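DNA repair protein RAD7 (Saccharomyces cerevisiae, PDB 5ZB2) acts in global genome nucleotide excision repair as a component of the GGR complex with RAD16 and ABF1, and binds ELC1. Local coordinates at residues P346-L351 with E369-L374. Residues are numbered along the deposited sequence; the frame is centred on the assembly and turned at random.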
loop_
_atom_site.group_PDB
_atom_site.type_symbol
_atom_site.label_atom_id
_atom_site.label_comp_id
_atom_site.label_asym_id
_atom_site.label_seq_id
_atom_site.Cartn_x
_atom_site.Cartn_y
_atom_site.Cartn_z
ATOM N N PRO A 346 -47.266 15.647 -13.746
ATOM C CA PRO A 346 -47.570 14.325 -13.177
ATOM C C PRO A 346 -46.398 13.682 -12.454
ATOM O O PRO A 346 -46.620 12.893 -11.527
ATOM C CB PRO A 346 -47.988 13.504 -14.405
ATOM C CG PRO A 346 -47.315 14.167 -15.550
ATOM C CD PRO A 346 -47.278 15.630 -15.219
ATOM N N ASN A 347 -45.160 13.995 -12.837
ATOM C CA ASN A 347 -43.988 13.306 -12.309
ATOM C C ASN A 347 -43.113 14.183 -11.421
ATOM O O ASN A 347 -42.064 13.719 -10.961
ATOM C CB ASN A 347 -43.150 12.752 -13.466
ATOM C CG ASN A 347 -43.954 11.865 -14.392
ATOM O OD1 ASN A 347 -44.591 10.905 -13.954
ATOM N ND2 ASN A 347 -43.945 12.190 -15.680
ATOM N N LEU A 348 -43.509 15.425 -11.158
ATOM C CA LEU A 348 -42.701 16.298 -10.319
ATOM C C LEU A 348 -42.715 15.799 -8.879
ATOM O O LEU A 348 -43.779 15.524 -8.317
ATOM C CB LEU A 348 -43.224 17.732 -10.400
ATOM C CG LEU A 348 -42.439 18.801 -9.640
ATOM C CD1 LEU A 348 -41.017 18.905 -10.167
ATOM C CD2 LEU A 348 -43.148 20.142 -9.747
ATOM N N THR A 349 -41.527 15.669 -8.285
ATOM C CA THR A 349 -41.390 15.193 -6.914
ATOM C C THR A 349 -40.718 16.186 -5.980
ATOM O O THR A 349 -41.016 16.176 -4.783
ATOM C CB THR A 349 -40.591 13.880 -6.872
ATOM O OG1 THR A 349 -39.221 14.139 -7.204
ATOM C CG2 THR A 349 -41.166 12.866 -7.851
ATOM N N TYR A 350 -39.825 17.039 -6.487
ATOM C CA TYR A 350 -39.114 18.015 -5.672
ATOM C C TYR A 350 -39.259 19.400 -6.284
ATOM O O TYR A 350 -39.118 19.568 -7.499
ATOM C CB TYR A 350 -37.625 17.658 -5.544
ATOM C CG TYR A 350 -36.824 18.687 -4.776
ATOM C CD1 TYR A 350 -36.774 18.662 -3.386
ATOM C CD2 TYR A 350 -36.123 19.685 -5.438
ATOM C CE1 TYR A 350 -36.047 19.603 -2.678
ATOM C CE2 TYR A 350 -35.393 20.633 -4.738
ATOM C CZ TYR A 350 -35.358 20.585 -3.360
ATOM O OH TYR A 350 -34.634 21.524 -2.659
ATOM N N LEU A 351 -39.523 20.394 -5.438
ATOM C CA LEU A 351 -39.713 21.767 -5.896
ATOM C C LEU A 351 -39.089 22.715 -4.885
ATOM O O LEU A 351 -39.502 22.745 -3.722
ATOM C CB LEU A 351 -41.201 22.079 -6.089
ATOM C CG LEU A 351 -41.560 23.480 -6.596
ATOM C CD1 LEU A 351 -40.986 23.738 -7.986
ATOM C CD2 LEU A 351 -43.068 23.674 -6.595
ATOM N N GLU A 369 -52.399 19.896 -4.867
ATOM C CA GLU A 369 -53.496 19.247 -5.573
ATOM C C GLU A 369 -53.204 19.035 -7.053
ATOM O O GLU A 369 -53.765 18.115 -7.660
ATOM C CB GLU A 369 -54.780 20.071 -5.424
ATOM C CG GLU A 369 -55.177 20.385 -3.984
ATOM C CD GLU A 369 -55.244 19.151 -3.102
ATOM O OE1 GLU A 369 -54.180 18.688 -2.641
ATOM O OE2 GLU A 369 -56.362 18.643 -2.873
ATOM N N GLN A 370 -52.340 19.858 -7.650
ATOM C CA GLN A 370 -52.052 19.772 -9.077
ATOM C C GLN A 370 -50.856 18.886 -9.401
ATOM O O GLN A 370 -50.577 18.664 -10.587
ATOM C CB GLN A 370 -51.797 21.172 -9.650
ATOM C CG GLN A 370 -53.023 22.064 -9.707
ATOM C CD GLN A 370 -52.739 23.394 -10.377
ATOM O OE1 GLN A 370 -51.586 23.745 -10.624
ATOM N NE2 GLN A 370 -53.795 24.140 -10.680
ATOM N N ASN A 371 -50.145 18.379 -8.394
ATOM C CA ASN A 371 -48.926 17.597 -8.596
ATOM C C ASN A 371 -49.004 16.340 -7.737
ATOM O O ASN A 371 -48.575 16.339 -6.575
ATOM C CB ASN A 371 -47.686 18.426 -8.269
ATOM C CG ASN A 371 -47.524 19.617 -9.200
ATOM O OD1 ASN A 371 -46.863 19.521 -10.235
ATOM N ND2 ASN A 371 -48.140 20.741 -8.846
ATOM N N PRO A 372 -49.530 15.241 -8.286
ATOM C CA PRO A 372 -49.799 14.063 -7.443
ATOM C C PRO A 372 -48.555 13.446 -6.826
ATOM O O PRO A 372 -48.647 12.852 -5.744
ATOM C CB PRO A 372 -50.485 13.092 -8.414
ATOM C CG PRO A 372 -49.988 13.490 -9.757
ATOM C CD PRO A 372 -49.833 14.981 -9.705
ATOM N N ASN A 373 -47.398 13.562 -7.473
ATOM C CA ASN A 373 -46.175 12.943 -6.982
ATOM C C ASN A 373 -45.251 13.920 -6.269
ATOM O O ASN A 373 -44.145 13.532 -5.883
ATOM C CB ASN A 373 -45.427 12.277 -8.141
ATOM C CG ASN A 373 -46.123 11.026 -8.639
ATOM O OD1 ASN A 373 -46.726 10.287 -7.862
ATOM N ND2 ASN A 373 -46.047 10.786 -9.943
ATOM N N LEU A 374 -45.669 15.170 -6.083
ATOM C CA LEU A 374 -44.844 16.136 -5.368
ATOM C C LEU A 374 -44.777 15.753 -3.893
ATOM O O LEU A 374 -45.813 15.598 -3.239
ATOM C CB LEU A 374 -45.412 17.541 -5.540
ATOM C CG LEU A 374 -44.585 18.703 -4.981
ATOM C CD1 LEU A 374 -43.178 18.716 -5.558
ATOM C CD2 LEU A 374 -45.280 20.022 -5.270
#
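L348 and L374 run alongside each other in the same direction, equivalent positions in successive coils of the C-terminal part of RAD7's leucine-rich-repeat (LRR) solenoid, where each coil returns from the convex, helical side to a short parallel strand. In L374, CG stands anti to the backbone N (chi1 -174°), which, with the second torsion, lays CD1 against the neighbouring coil, 3.4 Å from O of T349, 4.1 Å from CG of L348 and 3.9 Å from CB of L351. Leucine suits both places, its branched end packing against the neighbouring coil while needing no polar partner.

Among polar contacts, CA of T349 directs a C-H to O of N373 at 3.4 Å, with 149° at the hydrogen; the threonine hydroxyl, OG1, can donate to the carbonyl O of R325 in the preceding coil. N371, just past helix 361-370, is buried but satisfied: OD1 accepts from N of C345, and ND2 donates to the carbonyls of L343 and L367. Its amide thus ties the helix end to the preceding coil, OD1 passing 3.8 Å from CD2 of L348. N371 also opens a type I turn, with P372 second, where the ring's fixed phi fits. Third comes N373, whose short side chain, CG anti to the carbonyl carbon, brings ND2 to O of P346 at 2.7 Å in a weak, bent hydrogen bond of 118°.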